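Local coordinates for thioredoxin (PDB 6MOS), which probably exchanges thiols and disulfides with partner proteins, as a small thioredoxin-fold oxidoreductase of a thermophilic bacterium, at residues A[36-39]-A[40-43]; A[92-95]-A[96-100]; A[61-64]-A[65-68]. All blocks are in the same frame, centred on the assembly; numbering follows the deposited sequence.

Interaction 1. Residues A[36-39]-A[40-43]; sequences DKCS and VCKA
The thioredoxin CxxC motif spans this contact: Cys38 and Cys41, at the start of helix 39-55, are joined in a disulfide, the oxidised form of the redox pair. Their SG atoms lie 2.1 Å apart, with a C-S-S-C torsion of 82°, so the bridge is right-handed and close to the relaxed perpendicular geometry. The two cysteines use different first torsions to meet. In Cys38 the SG is anti to the backbone N (chi1 164°), while in Cys41 it is anti to the carbonyl carbon (chi1 -57°), which turns it back toward the N-terminal end of the helix, to Cys38 SG.

Cys38 is also the N-cap residue, so one residue carries both the bridge and the entry to the helix. Its O accepts from Lys42 N at 3.1 Å, and the next bond of the same spacing, from Ala43 N to Ser39 O at 3.2 Å, is the straighter of the two. Disulfide and first helical bonds thus fix the same turn. The Lys42 side chain runs back along this turn: CG lies 3.3 Å from Cys38 O, and CE passes 3.0 Å from Asp36 O. Lys42 NZ, 3.4 Å from Asp36 O, is too badly angled for a hydrogen bond, and it stays 6.8 Å from Asp36 OD1. The carboxylate instead forms a salt bridge with Lys34, and any attraction from Lys42 is probably weak at that range.

Around the motif, Pro80 touches the side chains of both cysteines and Val79 that of Cys41. Tyr32 OH, from strand 29-34, bonds to Cys41 O, tying the first turn of helix 39-55 to the strand that precedes it in the chain.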
ATOM      1  N   ASP A  36      13.936  -4.267  -4.300  1.00 24.88           N
ATOM      2  CA  ASP A  36      15.017  -3.496  -3.712  1.00 29.23           C
ATOM      3  C   ASP A  36      15.834  -2.749  -4.759  1.00 30.08           C
ATOM      4  O   ASP A  36      16.787  -2.053  -4.397  1.00 38.33           O
ATOM      5  CB  ASP A  36      15.906  -4.395  -2.847  1.00 34.94           C
ATOM      6  CG  ASP A  36      15.315  -4.626  -1.461  1.00 41.81           C
ATOM      7  OD1 ASP A  36      14.454  -3.822  -1.031  1.00 40.24           O
ATOM      8  OD2 ASP A  36      15.706  -5.604  -0.793  1.00 51.86           O
ATOM      9  N   LYS A  37      15.472  -2.860  -6.034  0.87 26.83           N
ATOM     10  CA  LYS A  37      16.098  -2.080  -7.097  0.87 25.68           C
ATOM     11  C   LYS A  37      15.273  -0.866  -7.498  0.87 33.24           C
ATOM     12  O   LYS A  37      15.669  -0.124  -8.414  0.87 34.62           O
ATOM     13  CB  LYS A  37      16.341  -2.964  -8.317  0.87 33.02           C
ATOM     14  CG  LYS A  37      17.439  -3.983  -8.085  0.87 36.00           C
ATOM     15  CD  LYS A  37      17.602  -4.924  -9.268  0.87 45.90           C
ATOM     16  CE  LYS A  37      16.529  -5.997  -9.263  0.87 52.35           C
ATOM     17  NZ  LYS A  37      16.961  -7.213 -10.001  0.87 47.97           N
ATOM     18  N   CYS A  38      14.152  -0.637  -6.828  1.00 25.06           N
ATOM     19  CA  CYS A  38      13.212   0.437  -7.156  1.00 22.45           C
ATOM     20  C   CYS A  38      13.473   1.632  -6.241  1.00 28.42           C
ATOM     21  O   CYS A  38      13.254   1.563  -5.024  1.00 28.07           O
ATOM     22  CB  CYS A  38      11.779  -0.079  -7.031  1.00 33.06           C
ATOM     23  SG  CYS A  38      10.425   1.148  -6.939  1.00 32.84           S
ATOM     24  N   SER A  39      13.913   2.746  -6.835  1.00 26.09           N
ATOM     25  CA  SER A  39      14.315   3.891  -6.031  1.00 20.54           C
ATOM     26  C   SER A  39      13.118   4.654  -5.485  1.00 24.41           C
ATOM     27  O   SER A  39      13.157   5.140  -4.347  1.00 27.48           O
ATOM     28  CB  SER A  39      15.208   4.817  -6.864  1.00 22.32           C
ATOM     29  OG  SER A  39      16.347   4.118  -7.333  1.00 26.26           O
ATOM     30  N   VAL A  40      12.055   4.801  -6.282  1.00 21.61           N
ATOM     31  CA  VAL A  40      10.839   5.408  -5.750  1.00 22.29           C
ATOM     32  C   VAL A  40      10.307   4.580  -4.584  1.00 22.23           C
ATOM     33  O   VAL A  40       9.803   5.129  -3.599  1.00 25.80           O
ATOM     34  CB  VAL A  40       9.789   5.570  -6.862  1.00 23.50           C
ATOM     35  CG1 VAL A  40       8.471   6.056  -6.299  1.00 24.70           C
ATOM     36  CG2 VAL A  40      10.304   6.547  -7.940  1.00 23.10           C
ATOM     37  N   CYS A  41      10.443   3.249  -4.662  1.00 22.61           N
ATOM     38  CA  CYS A  41       9.974   2.389  -3.562  1.00 20.94           C
ATOM     39  C   CYS A  41      10.742   2.648  -2.274  1.00 29.56           C
ATOM     40  O   CYS A  41      10.147   2.692  -1.185  1.00 29.70           O
ATOM     41  CB  CYS A  41      10.109   0.906  -3.916  1.00 24.15           C
ATOM     42  SG  CYS A  41       9.271   0.347  -5.393  1.00 35.88           S
ATOM     43  N   LYS A  42      12.069   2.760  -2.366  0.88 25.78           N
ATOM     44  CA  LYS A  42      12.877   2.998  -1.171  0.88 27.64           C
ATOM     45  C   LYS A  42      12.519   4.323  -0.509  0.88 31.23           C
ATOM     46  O   LYS A  42      12.425   4.406   0.722  0.88 28.34           O
ATOM     47  CB  LYS A  42      14.360   2.980  -1.531  0.88 29.79           C
ATOM     48  CG  LYS A  42      14.851   1.677  -2.106  0.88 35.67           C
ATOM     49  CD  LYS A  42      16.349   1.754  -2.313  0.88 41.95           C
ATOM     50  CE  LYS A  42      16.821   0.684  -3.256  0.88 43.97           C
ATOM     51  NZ  LYS A  42      17.656   1.220  -4.363  0.88 50.55           N
ATOM     52  N   ALA A  43      12.329   5.372  -1.311  1.00 24.90           N
ATOM     53  CA  ALA A  43      11.992   6.688  -0.779  1.00 28.38           C
ATOM     54  C   ALA A  43      10.594   6.702  -0.175  1.00 29.61           C
ATOM     55  O   ALA A  43      10.341   7.406   0.812  1.00 31.97           O
ATOM     56  CB  ALA A  43      12.103   7.750  -1.883  1.00 30.34           C
TER

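Interaction 2. Residues A[92-95]-A[96-100]; sequences KRFA and RNFSI
The Phe98 ring presents one face to Phe94, whose CB lies over its centre, 3.5 Å from the centroid, in a CH-pi contact. The Phe94 ring is approached at its edge by the Phe98 CB, 4.1 Å from Phe94 CD2. Each residue therefore meets the other's ring with its methylene, and the side chains cross at about a right angle. The ring planes are inclined at 48° with centroids 5.6 Å apart, an oblique pair that is neither a stack nor edge-to-face. Phe98 reaches this place because its CG lies between the backbone N and the carbonyl carbon (chi1 69°), folding the ring back over the strand; its CE1 comes 3.5 Å from Phe94 O, and its CD1 lies 3.6 Å from Ala95 N.

The fold-back depends on a tight turn after strand 89-95. Arg96, with a positive phi of 72° and a negative psi, is the central residue of a classic gamma turn, closed by a bond of 2.7 Å from Asn97 N to Ala95 O. The bond is bent, as expected for so small a ring.

Beyond the pair, Phe94 packs against Val103 and Thr106 of helix 100-115, while Phe98 touches Pro80 and Met44. The phenylalanines thus link the edge strand to the helices on that side of the sheet.

No charged group takes part in the aromatic contact. Its cohesion comes from dispersion and from aliphatic hydrogens resting on a pi face, so the fit of shapes matters more than direction, and the single backbone bond supplies the directional element.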
ATOM      1  N   LYS A  92      -8.826   0.235  -2.320  1.00 28.23           N
ATOM      2  CA  LYS A  92      -8.222   1.092  -3.331  1.00 28.40           C
ATOM      3  C   LYS A  92      -6.828   0.579  -3.649  1.00 27.94           C
ATOM      4  O   LYS A  92      -6.090   0.179  -2.744  1.00 28.02           O
ATOM      5  CB  LYS A  92      -8.151   2.548  -2.844  1.00 29.57           C
ATOM      6  CG  LYS A  92      -7.853   3.563  -3.939  1.00 35.61           C
ATOM      7  CD  LYS A  92      -9.108   3.890  -4.734  1.00 41.52           C
ATOM      8  CE  LYS A  92      -8.980   5.244  -5.406  1.00 45.33           C
ATOM      9  NZ  LYS A  92      -7.717   5.343  -6.201  1.00 57.49           N
ATOM     10  N   ARG A  93      -6.479   0.583  -4.933  1.00 26.23           N
ATOM     11  CA  ARG A  93      -5.153   0.207  -5.387  1.00 22.59           C
ATOM     12  C   ARG A  93      -4.484   1.428  -6.006  1.00 30.30           C
ATOM     13  O   ARG A  93      -5.131   2.212  -6.717  1.00 27.28           O
ATOM     14  CB  ARG A  93      -5.232  -0.957  -6.387  1.00 34.39           C
ATOM     15  CG  ARG A  93      -3.896  -1.450  -6.907  1.00 32.78           C
ATOM     16  CD  ARG A  93      -4.072  -2.600  -7.887  1.00 29.47           C
ATOM     17  NE  ARG A  93      -4.687  -3.766  -7.268  1.00 30.94           N
ATOM     18  CZ  ARG A  93      -4.409  -5.022  -7.616  1.00 31.11           C
ATOM     19  NH1 ARG A  93      -3.524  -5.255  -8.577  1.00 31.96           N
ATOM     20  NH2 ARG A  93      -4.999  -6.035  -6.997  1.00 28.94           N
ATOM     21  N   PHE A  94      -3.202   1.616  -5.697  1.00 24.38           N
ATOM     22  CA  PHE A  94      -2.396   2.687  -6.280  1.00 26.09           C
ATOM     23  C   PHE A  94      -1.227   2.059  -7.024  1.00 27.32           C
ATOM     24  O   PHE A  94      -0.412   1.362  -6.422  1.00 23.16           O
ATOM     25  CB  PHE A  94      -1.868   3.641  -5.206  1.00 23.86           C
ATOM     26  CG  PHE A  94      -2.930   4.243  -4.337  1.00 24.27           C
ATOM     27  CD1 PHE A  94      -3.407   3.564  -3.224  1.00 30.18           C
ATOM     28  CD2 PHE A  94      -3.437   5.503  -4.610  1.00 33.68           C
ATOM     29  CE1 PHE A  94      -4.383   4.126  -2.410  1.00 29.51           C
ATOM     30  CE2 PHE A  94      -4.413   6.072  -3.790  1.00 34.55           C
ATOM     31  CZ  PHE A  94      -4.884   5.383  -2.697  1.00 33.46           C
ATOM     32  N   ALA A  95      -1.131   2.310  -8.325  1.00 30.48           N
ATOM     33  CA  ALA A  95       0.021   1.828  -9.076  1.00 21.82           C
ATOM     34  C   ALA A  95       0.278   2.801 -10.217  1.00 30.18           C
ATOM     35  O   ALA A  95      -0.593   3.597 -10.579  1.00 37.20           O
ATOM     36  CB  ALA A  95      -0.200   0.419  -9.620  1.00 26.14           C
ATOM     37  N   ARG A  96       1.493   2.741 -10.755  0.68 23.61           N
ATOM     38  CA  ARG A  96       1.893   3.492 -11.950  0.68 26.31           C
ATOM     39  C   ARG A  96       2.057   4.985 -11.696  0.68 36.59           C
ATOM     40  O   ARG A  96       3.174   5.507 -11.792  0.68 43.73           O
ATOM     41  CB  ARG A  96       0.898   3.270 -13.095  0.68 29.67           C
ATOM     42  CG  ARG A  96       1.056   1.932 -13.798  0.68 34.71           C
ATOM     43  CD  ARG A  96      -0.031   1.703 -14.836  0.68 33.47           C
ATOM     44  NE  ARG A  96       0.087   0.386 -15.464  0.68 54.57           N
ATOM     45  CZ  ARG A  96      -0.377  -0.744 -14.934  0.68 57.61           C
ATOM     46  NH1 ARG A  96      -0.993  -0.727 -13.754  0.68 51.29           N
ATOM     47  NH2 ARG A  96      -0.223  -1.896 -15.581  0.68 54.86           N
ATOM     48  N   ASN A  97       0.969   5.696 -11.399  0.70 32.84           N
ATOM     49  CA  ASN A  97       1.047   7.149 -11.222  0.70 37.30           C
ATOM     50  C   ASN A  97       0.187   7.554 -10.030  0.70 39.22           C
ATOM     51  O   ASN A  97      -1.041   7.660 -10.145  0.70 41.21           O
ATOM     52  CB  ASN A  97       0.625   7.896 -12.482  0.70 39.77           C
ATOM     53  CG  ASN A  97       1.386   9.202 -12.666  0.70 40.36           C
ATOM     54  OD1 ASN A  97       2.431   9.422 -12.046  0.70 37.06           O
ATOM     55  ND2 ASN A  97       0.865  10.078 -13.517  0.70 45.08           N
ATOM     56  N   PHE A  98       0.839   7.791  -8.895  1.00 36.59           N
ATOM     57  CA  PHE A  98       0.161   8.247  -7.690  1.00 31.13           C
ATOM     58  C   PHE A  98       1.186   8.883  -6.763  1.00 32.85           C
ATOM     59  O   PHE A  98       2.377   8.553  -6.812  1.00 28.74           O
ATOM     60  CB  PHE A  98      -0.557   7.096  -6.981  1.00 29.05           C
ATOM     61  CG  PHE A  98       0.369   6.089  -6.371  1.00 28.47           C
ATOM     62  CD1 PHE A  98       0.903   5.055  -7.136  1.00 24.94           C
ATOM     63  CD2 PHE A  98       0.690   6.155  -5.023  1.00 25.80           C
ATOM     64  CE1 PHE A  98       1.743   4.122  -6.563  1.00 28.26           C
ATOM     65  CE2 PHE A  98       1.544   5.220  -4.447  1.00 21.43           C
ATOM     66  CZ  PHE A  98       2.064   4.203  -5.218  1.00 24.83           C
ATOM     67  N   SER A  99       0.713   9.807  -5.932  1.00 29.26           N
ATOM     68  CA  SER A  99       1.525  10.439  -4.906  1.00 25.35           C
ATOM     69  C   SER A  99       1.157   9.876  -3.544  1.00 26.47           C
ATOM     70  O   SER A  99       0.071   9.322  -3.353  1.00 31.09           O
ATOM     71  CB  SER A  99       1.327  11.958  -4.897  1.00 29.26           C
ATOM     72  OG  SER A  99      -0.009  12.276  -4.540  1.00 36.73           O
ATOM     73  N   ILE A 100       2.062  10.051  -2.579  1.00 22.34           N
ATOM     74  CA  ILE A 100       1.788   9.524  -1.246  1.00 23.26           C
ATOM     75  C   ILE A 100       0.621  10.261  -0.602  1.00 29.29           C
ATOM     76  O   ILE A 100      -0.074   9.691   0.242  1.00 32.73           O
ATOM     77  CB  ILE A 100       3.063   9.570  -0.382  1.00 28.62           C
ATOM     78  CG1 ILE A 100       2.930   8.658   0.827  1.00 34.80           C
ATOM     79  CG2 ILE A 100       3.374  10.980   0.077  1.00 29.01           C
ATOM     80  CD1 ILE A 100       3.002   7.187   0.471  1.00 44.63           C
TER

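Interaction 3. Residues A[61-64]-A[65-68]; sequences VIDV and IENP. With TAM (tris(hydroxyethyl)aminomethane), chain B.
Asp63 OD1 is gripped by two backbone N-H groups, Ile65 N at 3.0 Å and Glu66 N at 2.9 Å, and Asp63 O receives Asn67 N at 2.9 Å. Together they form an Asx motif that turns the chain from strand 58-63 toward helix 69-73. Both donors meet OD1 on its anti side, from opposite faces of the carboxylate plane and well tilted out of it; the bond from Glu66 is much the straighter. Asp63 leans over the turn with CG anti to the backbone N (chi1 -167°). Its other oxygen, OD2, is held by a salt bridge to Lys34.

Glu66 runs alongside Asp63 in the same direction, with its OE2 4.6 Å from Asp63 OD1; the like charges probably repel mildly, offset by Lys34 and the two N-H groups. With an alanine in place of Asp63, the N-H groups of Ile65 and Glu66 would probably lose their shared acceptor and Lys34 one of its carboxylate partners, leaving the turn less firmly fixed.

One water links strand and turn, giving a hydrogen bond to Asn67 OD1 and taking one from Asp63 N. Farther back on the strand, Val61 N donates to O4 of the bound tris(hydroxyethyl)aminomethane at 2.8 Å, the same hydroxyl makes a weak bond to Val61 O, and the ligand is also bonded to Ile59 O.

The packing is modest. The Val64 side chain rests on Phe33, Val79 and Pro71, and that of Ile65 on Lys37. At the far end of the turn, Pro68 CB lies 3.1 Å from Val64 O.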
ATOM      1  N   VAL A  61       4.927  -5.407   3.978  1.00 20.19           N
ATOM      2  CA  VAL A  61       5.835  -5.005   2.906  1.00 16.94           C
ATOM      3  C   VAL A  61       6.201  -6.265   2.136  1.00 24.38           C
ATOM      4  O   VAL A  61       6.677  -7.246   2.723  1.00 23.86           O
ATOM      5  CB  VAL A  61       7.078  -4.286   3.453  1.00 19.71           C
ATOM      6  CG1 VAL A  61       7.970  -3.828   2.301  1.00 24.85           C
ATOM      7  CG2 VAL A  61       6.660  -3.088   4.287  1.00 21.98           C
ATOM      8  N   ILE A  62       5.929  -6.268   0.835  1.00 18.05           N
ATOM      9  CA  ILE A  62       5.991  -7.471   0.019  1.00 20.03           C
ATOM     10  C   ILE A  62       7.010  -7.223  -1.081  1.00 25.49           C
ATOM     11  O   ILE A  62       6.876  -6.260  -1.845  1.00 24.04           O
ATOM     12  CB  ILE A  62       4.618  -7.823  -0.571  1.00 24.42           C
ATOM     13  CG1 ILE A  62       3.620  -8.058   0.563  1.00 23.04           C
ATOM     14  CG2 ILE A  62       4.715  -9.040  -1.502  1.00 27.54           C
ATOM     15  CD1 ILE A  62       2.183  -8.072   0.126  1.00 26.29           C
ATOM     16  N   ASP A  63       8.030  -8.078  -1.151  1.00 24.28           N
ATOM     17  CA  ASP A  63       9.057  -7.962  -2.177  1.00 28.09           C
ATOM     18  C   ASP A  63       8.653  -8.842  -3.354  1.00 26.13           C
ATOM     19  O   ASP A  63       8.638 -10.074  -3.242  1.00 26.63           O
ATOM     20  CB  ASP A  63      10.430  -8.352  -1.638  1.00 28.17           C
ATOM     21  CG  ASP A  63      11.541  -7.936  -2.586  1.00 28.99           C
ATOM     22  OD1 ASP A  63      11.643  -8.561  -3.659  1.00 24.93           O
ATOM     23  OD2 ASP A  63      12.282  -6.982  -2.265  1.00 32.50           O
ATOM     24  N   VAL A  64       8.354  -8.209  -4.494  1.00 25.31           N
ATOM     25  CA  VAL A  64       7.781  -8.938  -5.623  1.00 23.82           C
ATOM     26  C   VAL A  64       8.810  -9.829  -6.300  1.00 27.05           C
ATOM     27  O   VAL A  64       8.436 -10.741  -7.046  1.00 26.37           O
ATOM     28  CB  VAL A  64       7.143  -7.964  -6.631  1.00 26.79           C
ATOM     29  CG1 VAL A  64       6.086  -7.130  -5.925  1.00 24.27           C
ATOM     30  CG2 VAL A  64       8.201  -7.071  -7.315  1.00 26.41           C
ATOM     31  N   ILE A  65      10.093  -9.596  -6.053  1.00 25.93           N
ATOM     32  CA  ILE A  65      11.140 -10.426  -6.631  1.00 22.75           C
ATOM     33  C   ILE A  65      11.439 -11.607  -5.727  1.00 27.20           C
ATOM     34  O   ILE A  65      11.564 -12.739  -6.200  1.00 28.42           O
ATOM     35  CB  ILE A  65      12.413  -9.597  -6.912  1.00 26.48           C
ATOM     36  CG1 ILE A  65      12.176  -8.625  -8.067  1.00 26.58           C
ATOM     37  CG2 ILE A  65      13.583 -10.521  -7.257  1.00 29.77           C
ATOM     38  CD1 ILE A  65      13.370  -7.730  -8.368  1.00 35.14           C
ATOM     39  N   GLU A  66      11.528 -11.364  -4.419  0.81 25.04           N
ATOM     40  CA  GLU A  66      11.857 -12.450  -3.502  0.81 24.64           C
ATOM     41  C   GLU A  66      10.678 -13.394  -3.320  0.81 27.30           C
ATOM     42  O   GLU A  66      10.862 -14.610  -3.236  0.81 25.72           O
ATOM     43  CB  GLU A  66      12.314 -11.885  -2.155  0.81 24.44           C
ATOM     44  CG  GLU A  66      13.611 -11.081  -2.216  0.81 35.72           C
ATOM     45  CD  GLU A  66      14.716 -11.774  -3.017  0.81 49.13           C
ATOM     46  OE1 GLU A  66      14.847 -13.019  -2.934  0.81 48.52           O
ATOM     47  OE2 GLU A  66      15.455 -11.070  -3.744  0.81 59.44           O
ATOM     48  N   ASN A  67       9.459 -12.857  -3.268  1.00 24.39           N
ATOM     49  CA  ASN A  67       8.254 -13.633  -2.966  1.00 22.21           C
ATOM     50  C   ASN A  67       7.176 -13.323  -3.997  1.00 27.98           C
ATOM     51  O   ASN A  67       6.142 -12.728  -3.674  1.00 22.79           O
ATOM     52  CB  ASN A  67       7.759 -13.327  -1.553  1.00 26.32           C
ATOM     53  CG  ASN A  67       8.833 -13.535  -0.505  1.00 32.60           C
ATOM     54  OD1 ASN A  67       9.274 -12.586   0.144  1.00 27.19           O
ATOM     55  ND2 ASN A  67       9.266 -14.785  -0.340  1.00 31.49           N
ATOM     56  N   PRO A  68       7.366 -13.753  -5.247  1.00 26.08           N
ATOM     57  CA  PRO A  68       6.488 -13.287  -6.335  1.00 24.94           C
ATOM     58  C   PRO A  68       5.117 -13.955  -6.398  1.00 26.81           C
ATOM     59  O   PRO A  68       4.267 -13.485  -7.169  1.00 23.46           O
ATOM     60  CB  PRO A  68       7.303 -13.620  -7.592  1.00 28.23           C
ATOM     61  CG  PRO A  68       8.066 -14.844  -7.191  1.00 40.45           C
ATOM     62  CD  PRO A  68       8.417 -14.664  -5.730  1.00 29.16           C
TER
HETATM   63  C   TAM B 201       4.524  -8.179   8.879  1.00 39.77           C
HETATM   64  C1  TAM B 201       5.483  -8.543   7.731  1.00 30.83           C
HETATM   65  C2  TAM B 201       4.143  -6.708   8.871  1.00 29.63           C
HETATM   66  C3  TAM B 201       3.295  -9.102   8.754  1.00 31.42           C
HETATM   67  C4  TAM B 201       6.394  -7.412   7.270  1.00 45.67           C
HETATM   68  C5  TAM B 201       4.701  -5.964  10.086  1.00 38.59           C
HETATM   69  C6  TAM B 201       1.921  -8.442   8.852  1.00 26.13           C
HETATM   70  N   TAM B 201       5.194  -8.456  10.145  1.00 37.38           N
HETATM   71  O4  TAM B 201       5.953  -7.017   6.003  1.00 25.82           O
HETATM   72  O5  TAM B 201       4.497  -4.580   9.953  1.00 45.22           O
HETATM   73  O6  TAM B 201       1.484  -8.290  10.192  1.00 36.32           O
HETATM   74  O   HOH W   1       8.131 -10.224   0.737  1.00 26.56           O

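How the interactions relate
All three contacts lie toward the surface, though interaction 2 is nearest the centre of the chain and is built round the buried Phe94. Interactions 2 and 3 follow the two outermost strands of one sheet, 89-95 and 58-63, and do not touch. Interactions 1 and 3 do meet: Lys37 CE packs against Ile65 CD1 at 3.7 Å, and Lys34 forms salt bridges with both Asp36 and Asp63. Between interactions 1 and 2, which do not touch, stands Pro80, touching both cysteines and Phe98. The chemistry differs accordingly: a covalent bridge at a helix start in interaction 1, aromatic packing against the helices in interaction 2, and a carboxylate holding backbone N-H groups in interaction 3.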